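Local coordinates for molybdopterin biosynthesis protein MoaB (Sulfolobus tokodaii, PDB 3IWT), which probably binds molybdopterin or a precursor of it during molybdenum cofactor biosynthesis, as a member of the MogA/MoaB family, at residues A[19-24]-A[58-63]; A[85-90]-A[147-152]; A[91-96]-A[132-137]. One frame throughout, in Å; residues are numbered along the deposited sequence.

Interaction 1 of 3, residues A[19-24]-A[58-63]; sequences YVITIS and GYSLVP
The ring of Y19 lies flat against the neighbouring strand, with the backbone of G58 and the N of Y59 over one of its faces. G58 CA makes a CH-pi contact with the Y19 ring, 4.0 Å from its centroid and 25° off the ring normal. Y19 CG stands anti to its own backbone N (chi1 -165°), which brings the ring across toward 58-63. A CB on G58 would collide with Y19 CE1, so the glycine is what lets the ring lie so close. S60 OG sits at the edge of the same ring, 3.7 Å from Y19 CE2, and one water joins Y19 OH (2.6 Å) to S60 OG (2.9 Å).

Beneath these side chains is regular parallel pairing. The short strands differ by 9° in direction, and five backbone bonds alternate between them, from V20 N to G58 O at one end to S24 N to V62 O at the other.

The opposite face of the sheet carries T22 and Y59. Y59 reaches along the strand direction, its CD1 3.3 Å from V20 O and its CE1 3.4 Å from T22 OG1, which lies near the ring plane at the edge. Both T22 OG1 and Y59 OH hydrogen-bond to the same carboxylate oxygen of D39, so the two side chains are tied through a shared partner. The methyl branch, T22 CG2, packs 3.6 Å from L61 CD1.

Together the pair makes one end of the Rossmann-like sheet, joined by a beta-alpha-beta crossover through helices 25-32 and 40-51. Helix 66-77 covers the face of Y19, I21 and S60, K46 of helix 40-51 makes a cation-pi contact with Y59, and strand 17-23 passes its other edge to strand 84-88.

Interaction 2 of 3, residues A[85-90]-A[147-152]; sequences IISTGG and VYLLPG
I85 to T88 pair with V147 to L150 in parallel register, their axes 4.7 Å apart and 9° off in direction, and the backbone bonds alternate from Y148 N to I85 O through to G89 N to L150 O.

On one face I86 CG2 presses on L150 CD1 at 3.5 Å, closer than usual for two carbons, as the side chains cross. On the other, S87 OG rests 3.3 Å from L149 CD2 and donates to a water at 2.6 Å. That water gives its own protons to G89 O and L150 O, so L150 O is held by both the water and G89 N.

At the strand ends a side chain adds a tie: T88 OG1, anti to the backbone N (chi1 171°), donates to P151 O at 2.7 Å, from outside the carbonyl plane. G89 follows with a phi of 118°, where a CB would jam against the preceding carbonyl. This glycine-rich turn at the C-terminal strand ends probably borders the molybdopterin pocket, and a glycerol lies near P151.

Both strands are central in the sheet. Helix 154-176 packs over T88, Y148 and L150, and F73 of helix 66-77 covers S87, V147 and L149 on the other side, while Y148 OH reaches Y133 OH of the second subunit.

Interaction 3 of 3, residues A[91-96]-A[132-137]; sequences TGYSPT and AYLTKA
Y93 lays its ring across the side chain of K136, joining two loops at the C-terminal ends of the parallel strands in this MogA/MoaB-type fold: the glycine-rich loop after strand 84-88, and the one leading into strand 138-142, which contains an ST turn at T135.

This is the tight part. K136 CE lies over one face of the Y93 ring, 4.2 Å from its centroid and 26° off the normal, while CG and CD pass the phenol end, CG 3.1 Å from Y93 OH. The lysine chain bends at chi3 (-78°) as it crosses, and its NZ goes on to a salt bridge with E101. From the ring edge L134 O approaches, near the ring plane and 3.4 Å from Y93 CD2. Next to this, K136 N bonds to T91 O at 2.8 Å, the one direct hydrogen bond between the loops.

Two bonds hold the phenol oxygen. Y93 OH donates to a water in the plane of the ring, which in turn donates to Y133 O and T135 O, and the hydroxyl also bonds the backbone N of E112 of the third subunit. A leucine in place of Y93 would probably leave that water and the E112 amide short of a partner and uncover the K136 methylenes.

The looser side is bridged by water. T91 and T135 lie side by side, T91 OG1 3.6 Å from T135 OG1, with one water linking the two hydroxyls, and another connects Y93 N to L134 O. A glycerol, probably from the crystallisation liquor, sits near T135 here, consistent with a pocket. The ST turn fixes this threonine: T135 OG1 accepts a straight bond (165°) from A137 N at 3.2 Å.

Overall arrangement
Interactions 1 and 2 are parallel strand pairs of one mixed sheet, their centres about 9 Å apart, joined where strand 17-23 lies beside strand 84-88. Interaction 1 closes along the chain before interaction 2 opens; across the sheet the order is 55-62, 17-23, 84-88, 145-150, with helix 66-77 packed against both pairs. Interaction 3 falls in sequence between the two strands of interaction 2, its centre about 12 Å from that of interaction 2 and about 18 Å from that of interaction 1. P151 packs on T91 and T135, so the loops of interaction 3 rest on the strand ends. These ends thus carry loops that probably border the pterin site and, through Y93 and Y133, meet another subunit.

Interaction 1 of 3, residues A[19-24]-A[58-63]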
loop_
_atom_site.group_PDB
_atom_site.type_symbol
_atom_site.label_atom_id
_atom_site.label_comp_id
_atom_site.label_asym_id
_atom_site.label_seq_id
_atom_site.Cartn_x
_atom_site.Cartn_y
_atom_site.Cartn_z
ATOM N N TYR A 19 -8.214 24.892 -15.159
ATOM C CA TYR A 19 -7.035 24.727 -15.988
ATOM C C TYR A 19 -7.174 23.396 -16.736
ATOM O O TYR A 19 -7.465 22.357 -16.125
ATOM C CB TYR A 19 -5.787 24.698 -15.111
ATOM C CG TYR A 19 -4.485 24.882 -15.837
ATOM C CD1 TYR A 19 -3.737 26.041 -15.655
ATOM C CD2 TYR A 19 -3.986 23.899 -16.673
ATOM C CE1 TYR A 19 -2.510 26.208 -16.273
ATOM C CE2 TYR A 19 -2.791 24.067 -17.331
ATOM C CZ TYR A 19 -2.049 25.225 -17.119
ATOM O OH TYR A 19 -0.838 25.377 -17.730
ATOM N N VAL A 20 -6.942 23.426 -18.048
ATOM C CA VAL A 20 -7.215 22.259 -18.893
ATOM C C VAL A 20 -5.895 21.688 -19.414
ATOM O O VAL A 20 -5.079 22.425 -19.959
ATOM C CB VAL A 20 -8.146 22.594 -20.080
ATOM C CG1 VAL A 20 -8.432 21.351 -20.943
ATOM C CG2 VAL A 20 -9.464 23.188 -19.578
ATOM N N ILE A 21 -5.711 20.381 -19.278
ATOM C CA ILE A 21 -4.471 19.742 -19.733
ATOM C C ILE A 21 -4.780 18.623 -20.719
ATOM O O ILE A 21 -5.523 17.678 -20.406
ATOM C CB ILE A 21 -3.636 19.191 -18.559
ATOM C CG1 ILE A 21 -3.321 20.280 -17.531
ATOM C CG2 ILE A 21 -2.324 18.508 -19.067
ATOM C CD1 ILE A 21 -2.624 19.735 -16.263
ATOM N N THR A 22 -4.217 18.705 -21.913
ATOM C CA THR A 22 -4.433 17.643 -22.900
ATOM C C THR A 22 -3.193 16.771 -22.925
ATOM O O THR A 22 -2.096 17.278 -23.068
ATOM C CB THR A 22 -4.769 18.226 -24.291
ATOM O OG1 THR A 22 -6.033 18.878 -24.203
ATOM C CG2 THR A 22 -4.820 17.119 -25.367
ATOM N N ILE A 23 -3.390 15.457 -22.756
ATOM C CA ILE A 23 -2.290 14.490 -22.751
ATOM C C ILE A 23 -2.408 13.638 -24.019
ATOM O O ILE A 23 -3.248 12.730 -24.113
ATOM C CB ILE A 23 -2.305 13.624 -21.473
ATOM C CG1 ILE A 23 -2.320 14.522 -20.234
ATOM C CG2 ILE A 23 -1.126 12.700 -21.450
ATOM C CD1 ILE A 23 -2.520 13.797 -18.907
ATOM N N SER A 24 -1.587 13.972 -25.014
ATOM C CA SER A 24 -1.641 13.360 -26.356
ATOM C C SER A 24 -0.278 13.460 -27.032
ATOM O O SER A 24 0.172 14.561 -27.386
ATOM C CB SER A 24 -2.682 14.058 -27.235
ATOM O OG SER A 24 -2.656 13.565 -28.579
ATOM N N GLY A 58 -6.041 28.590 -17.826
ATOM C CA GLY A 58 -4.846 28.111 -18.484
ATOM C C GLY A 58 -5.047 26.797 -19.194
ATOM O O GLY A 58 -6.069 26.127 -18.999
ATOM N N TYR A 59 -4.081 26.457 -20.039
ATOM C CA TYR A 59 -4.142 25.241 -20.865
ATOM C C TYR A 59 -2.745 24.791 -21.222
ATOM O O TYR A 59 -1.861 25.625 -21.451
ATOM C CB TYR A 59 -4.926 25.522 -22.151
ATOM C CG TYR A 59 -4.818 24.448 -23.241
ATOM C CD1 TYR A 59 -5.489 23.227 -23.128
ATOM C CD2 TYR A 59 -4.092 24.688 -24.413
ATOM C CE1 TYR A 59 -5.401 22.249 -24.124
ATOM C CE2 TYR A 59 -4.011 23.718 -25.429
ATOM C CZ TYR A 59 -4.660 22.504 -25.274
ATOM O OH TYR A 59 -4.578 21.566 -26.294
ATOM N N SER A 60 -2.531 23.483 -21.261
ATOM C CA SER A 60 -1.270 22.949 -21.726
ATOM C C SER A 60 -1.472 21.623 -22.451
ATOM O O SER A 60 -2.479 20.925 -22.241
ATOM C CB SER A 60 -0.287 22.791 -20.565
ATOM O OG SER A 60 -0.783 21.882 -19.607
ATOM N N LEU A 61 -0.522 21.301 -23.319
ATOM C CA LEU A 61 -0.551 20.078 -24.090
ATOM C C LEU A 61 0.772 19.379 -23.887
ATOM O O LEU A 61 1.828 19.983 -24.060
ATOM C CB LEU A 61 -0.798 20.387 -25.566
ATOM C CG LEU A 61 -0.550 19.285 -26.606
ATOM C CD1 LEU A 61 -1.475 18.142 -26.371
ATOM C CD2 LEU A 61 -0.682 19.828 -28.037
ATOM N N VAL A 62 0.703 18.112 -23.487
ATOM C CA VAL A 62 1.885 17.303 -23.173
ATOM C C VAL A 62 1.715 15.899 -23.766
ATOM O O VAL A 62 0.580 15.463 -23.990
ATOM C CB VAL A 62 2.150 17.241 -21.643
ATOM C CG1 VAL A 62 2.576 18.643 -21.103
ATOM C CG2 VAL A 62 0.951 16.675 -20.862
ATOM N N PRO A 63 2.826 15.181 -24.000
ATOM C CA PRO A 63 2.750 13.793 -24.440
ATOM C C PRO A 63 2.617 12.821 -23.248
ATOM O O PRO A 63 2.590 13.265 -22.085
ATOM C CB PRO A 63 4.095 13.603 -25.134
ATOM C CG PRO A 63 5.026 14.374 -24.312
ATOM C CD PRO A 63 4.233 15.590 -23.816
HETATM O O HOH W 1 0.395 23.142 -17.299
#

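Interaction 2 of 3, residues A[85-90]-A[147-152]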
loop_
_atom_site.group_PDB
_atom_site.type_symbol
_atom_site.label_atom_id
_atom_site.label_comp_id
_atom_site.label_asym_id
_atom_site.label_seq_id
_atom_site.Cartn_x
_atom_site.Cartn_y
_atom_site.Cartn_z
ATOM N N ILE A 85 -8.541 21.437 -11.933
ATOM C CA ILE A 85 -7.732 20.997 -13.060
ATOM C C ILE A 85 -8.449 19.809 -13.694
ATOM O O ILE A 85 -8.812 18.862 -12.991
ATOM C CB ILE A 85 -6.314 20.561 -12.627
ATOM C CG1 ILE A 85 -5.568 21.719 -11.946
ATOM C CG2 ILE A 85 -5.522 20.003 -13.852
ATOM C CD1 ILE A 85 -4.287 21.326 -11.149
ATOM N N ILE A 86 -8.609 19.858 -15.014
ATOM C CA ILE A 86 -9.175 18.755 -15.775
ATOM C C ILE A 86 -8.193 18.347 -16.866
ATOM O O ILE A 86 -7.734 19.174 -17.674
ATOM C CB ILE A 86 -10.538 19.117 -16.404
ATOM C CG1 ILE A 86 -11.548 19.582 -15.339
ATOM C CG2 ILE A 86 -11.107 17.901 -17.220
ATOM C CD1 ILE A 86 -12.934 19.969 -15.920
ATOM N N SER A 87 -7.843 17.065 -16.880
ATOM C CA SER A 87 -7.016 16.551 -17.959
ATOM C C SER A 87 -7.808 15.601 -18.821
ATOM O O SER A 87 -8.736 14.927 -18.347
ATOM C CB SER A 87 -5.730 15.882 -17.441
ATOM O OG SER A 87 -6.012 14.690 -16.705
ATOM N N THR A 88 -7.415 15.513 -20.087
ATOM C CA THR A 88 -7.976 14.537 -20.998
ATOM C C THR A 88 -6.855 13.749 -21.655
ATOM O O THR A 88 -5.970 14.336 -22.265
ATOM C CB THR A 88 -8.862 15.194 -22.090
ATOM O OG1 THR A 88 -9.240 14.223 -23.094
ATOM C CG2 THR A 88 -8.187 16.396 -22.768
ATOM N N GLY A 89 -6.930 12.423 -21.536
ATOM C CA GLY A 89 -5.989 11.492 -22.150
ATOM C C GLY A 89 -5.196 10.619 -21.190
ATOM O O GLY A 89 -4.823 11.042 -20.086
ATOM N N GLY A 90 -4.983 9.379 -21.617
ATOM C CA GLY A 90 -4.052 8.464 -20.977
ATOM C C GLY A 90 -4.541 7.723 -19.757
ATOM O O GLY A 90 -3.716 7.340 -18.910
ATOM N N VAL A 147 -9.082 17.839 -8.878
ATOM C CA VAL A 147 -8.434 17.381 -10.087
ATOM C C VAL A 147 -9.262 16.249 -10.682
ATOM O O VAL A 147 -9.613 15.319 -9.960
ATOM C CB VAL A 147 -7.000 16.866 -9.807
ATOM C CG1 VAL A 147 -6.372 16.313 -11.100
ATOM C CG2 VAL A 147 -6.107 17.972 -9.125
ATOM N N TYR A 148 -9.572 16.345 -11.980
ATOM C CA TYR A 148 -10.288 15.293 -12.699
ATOM C C TYR A 148 -9.387 14.801 -13.822
ATOM O O TYR A 148 -8.930 15.594 -14.649
ATOM C CB TYR A 148 -11.609 15.782 -13.279
ATOM C CG TYR A 148 -12.683 16.165 -12.274
ATOM C CD1 TYR A 148 -13.541 15.213 -11.754
ATOM C CD2 TYR A 148 -12.872 17.504 -11.884
ATOM C CE1 TYR A 148 -14.546 15.574 -10.846
ATOM C CE2 TYR A 148 -13.848 17.861 -10.970
ATOM C CZ TYR A 148 -14.708 16.903 -10.471
ATOM O OH TYR A 148 -15.699 17.277 -9.574
ATOM N N LEU A 149 -9.128 13.496 -13.829
ATOM C CA LEU A 149 -8.344 12.854 -14.861
ATOM C C LEU A 149 -9.281 12.087 -15.775
ATOM O O LEU A 149 -9.772 11.011 -15.429
ATOM C CB LEU A 149 -7.312 11.897 -14.242
ATOM C CG LEU A 149 -6.416 12.415 -13.117
ATOM C CD1 LEU A 149 -5.492 11.265 -12.584
ATOM C CD2 LEU A 149 -5.607 13.665 -13.576
ATOM N N LEU A 150 -9.536 12.647 -16.955
ATOM C CA LEU A 150 -10.528 12.101 -17.871
ATOM C C LEU A 150 -9.922 11.343 -19.054
ATOM O O LEU A 150 -8.784 11.586 -19.421
ATOM C CB LEU A 150 -11.425 13.219 -18.394
ATOM C CG LEU A 150 -12.124 14.104 -17.347
ATOM C CD1 LEU A 150 -13.076 15.183 -18.037
ATOM C CD2 LEU A 150 -12.879 13.206 -16.278
ATOM N N PRO A 151 -10.722 10.477 -19.699
ATOM C CA PRO A 151 -10.229 9.816 -20.921
ATOM C C PRO A 151 -9.954 10.736 -22.123
ATOM O O PRO A 151 -10.351 11.931 -22.140
ATOM C CB PRO A 151 -11.335 8.809 -21.264
ATOM C CG PRO A 151 -12.166 8.680 -19.979
ATOM C CD PRO A 151 -12.108 10.063 -19.382
ATOM N N GLY A 152 -9.247 10.190 -23.108
ATOM C CA GLY A 152 -8.962 10.922 -24.351
ATOM C C GLY A 152 -10.175 11.157 -25.244
ATOM O O GLY A 152 -10.264 12.181 -25.903
HETATM O O HOH W 2 -6.401 12.555 -18.222
#

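Interaction 3 of 3, residues A[91-96]-A[132-137]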
loop_
_atom_site.group_PDB
_atom_site.type_symbol
_atom_site.label_atom_id
_atom_site.label_comp_id
_atom_site.label_asym_id
_atom_site.label_seq_id
_atom_site.Cartn_x
_atom_site.Cartn_y
_atom_site.Cartn_z
ATOM N N THR A 91 -5.854 7.485 -19.692
ATOM C CA THR A 91 -6.466 6.820 -18.540
ATOM C C THR A 91 -6.950 5.381 -18.839
ATOM O O THR A 91 -7.677 4.806 -18.057
ATOM C CB THR A 91 -7.617 7.675 -17.971
ATOM O OG1 THR A 91 -8.680 7.820 -18.932
ATOM C CG2 THR A 91 -7.137 9.072 -17.561
ATOM N N GLY A 92 -6.518 4.804 -19.956
ATOM C CA GLY A 92 -6.862 3.447 -20.297
ATOM C C GLY A 92 -5.725 2.465 -20.147
ATOM O O GLY A 92 -4.824 2.645 -19.316
ATOM N N TYR A 93 -5.793 1.390 -20.932
ATOM C CA TYR A 93 -4.840 0.289 -20.802
ATOM C C TYR A 93 -3.908 0.128 -22.005
ATOM O O TYR A 93 -3.256 -0.902 -22.140
ATOM C CB TYR A 93 -5.579 -1.021 -20.479
ATOM C CG TYR A 93 -6.207 -0.950 -19.110
ATOM C CD1 TYR A 93 -5.461 -1.225 -17.963
ATOM C CD2 TYR A 93 -7.513 -0.522 -18.956
ATOM C CE1 TYR A 93 -6.026 -1.101 -16.693
ATOM C CE2 TYR A 93 -8.085 -0.386 -17.697
ATOM C CZ TYR A 93 -7.360 -0.696 -16.574
ATOM O OH TYR A 93 -7.948 -0.559 -15.320
ATOM N N SER A 94 -3.795 1.156 -22.848
ATOM C CA SER A 94 -2.659 1.214 -23.764
ATOM C C SER A 94 -1.348 1.167 -22.947
ATOM O O SER A 94 -1.273 1.697 -21.846
ATOM C CB SER A 94 -2.729 2.465 -24.618
ATOM O OG SER A 94 -1.497 2.718 -25.242
ATOM N N PRO A 95 -0.317 0.484 -23.469
ATOM C CA PRO A 95 0.960 0.412 -22.809
ATOM C C PRO A 95 1.503 1.795 -22.462
ATOM O O PRO A 95 2.191 1.946 -21.462
ATOM C CB PRO A 95 1.848 -0.275 -23.851
ATOM C CG PRO A 95 0.943 -1.072 -24.629
ATOM C CD PRO A 95 -0.328 -0.300 -24.715
ATOM N N THR A 96 1.114 2.814 -23.232
ATOM C CA THR A 96 1.657 4.157 -23.033
ATOM C C THR A 96 0.767 5.070 -22.188
ATOM O O THR A 96 1.158 6.194 -21.919
ATOM C CB THR A 96 1.985 4.802 -24.390
ATOM O OG1 THR A 96 0.862 4.685 -25.274
ATOM C CG2 THR A 96 3.186 4.118 -25.005
ATOM N N ALA A 132 -16.778 0.066 -20.523
ATOM C CA ALA A 132 -16.662 0.862 -19.301
ATOM C C ALA A 132 -15.535 0.356 -18.372
ATOM O O ALA A 132 -14.926 1.144 -17.673
ATOM C CB ALA A 132 -17.971 0.894 -18.571
ATOM N N TYR A 133 -15.288 -0.960 -18.325
ATOM C CA TYR A 133 -14.254 -1.438 -17.391
ATOM C C TYR A 133 -12.845 -1.200 -17.881
ATOM O O TYR A 133 -11.877 -1.476 -17.149
ATOM C CB TYR A 133 -14.481 -2.858 -16.902
ATOM C CG TYR A 133 -14.234 -4.008 -17.855
ATOM C CD1 TYR A 133 -12.952 -4.525 -18.032
ATOM C CD2 TYR A 133 -15.273 -4.609 -18.524
ATOM C CE1 TYR A 133 -12.707 -5.611 -18.866
ATOM C CE2 TYR A 133 -15.059 -5.712 -19.365
ATOM C CZ TYR A 133 -13.761 -6.215 -19.537
ATOM O OH TYR A 133 -13.528 -7.326 -20.346
ATOM N N LEU A 134 -12.709 -0.640 -19.081
ATOM C CA LEU A 134 -11.394 -0.337 -19.640
ATOM C C LEU A 134 -10.914 1.127 -19.454
ATOM O O LEU A 134 -9.929 1.545 -20.084
ATOM C CB LEU A 134 -11.400 -0.760 -21.109
ATOM C CG LEU A 134 -11.571 -2.282 -21.303
ATOM C CD1 LEU A 134 -11.395 -2.632 -22.773
ATOM C CD2 LEU A 134 -10.605 -3.077 -20.432
ATOM N N THR A 135 -11.581 1.875 -18.568
ATOM C CA THR A 135 -11.084 3.214 -18.156
ATOM C C THR A 135 -10.756 3.267 -16.663
ATOM O O THR A 135 -11.372 2.564 -15.860
ATOM C CB THR A 135 -12.068 4.325 -18.519
ATOM O OG1 THR A 135 -11.496 5.618 -18.236
ATOM C CG2 THR A 135 -13.432 4.160 -17.792
ATOM N N LYS A 136 -9.778 4.108 -16.329
ATOM C CA LYS A 136 -9.370 4.406 -14.960
ATOM C C LYS A 136 -9.517 5.898 -14.625
ATOM O O LYS A 136 -8.864 6.405 -13.697
ATOM C CB LYS A 136 -7.934 3.965 -14.735
ATOM C CG LYS A 136 -7.677 2.525 -14.943
ATOM C CD LYS A 136 -6.198 2.183 -14.675
ATOM C CE LYS A 136 -5.292 2.585 -15.858
ATOM N NZ LYS A 136 -3.959 1.969 -15.663
ATOM N N ALA A 137 -10.369 6.599 -15.384
ATOM C CA ALA A 137 -10.709 7.983 -15.098
ATOM C C ALA A 137 -10.923 8.138 -13.586
ATOM O O ALA A 137 -11.551 7.297 -12.953
ATOM C CB ALA A 137 -11.947 8.429 -15.897
HETATM O O HOH W 3 -9.888 5.545 -20.823
HETATM O O HOH W 4 -2.709 2.055 -17.756
HETATM O O HOH W 5 -10.578 -0.082 -15.354
HETATM O O HOH W 6 -8.414 1.099 -22.328
#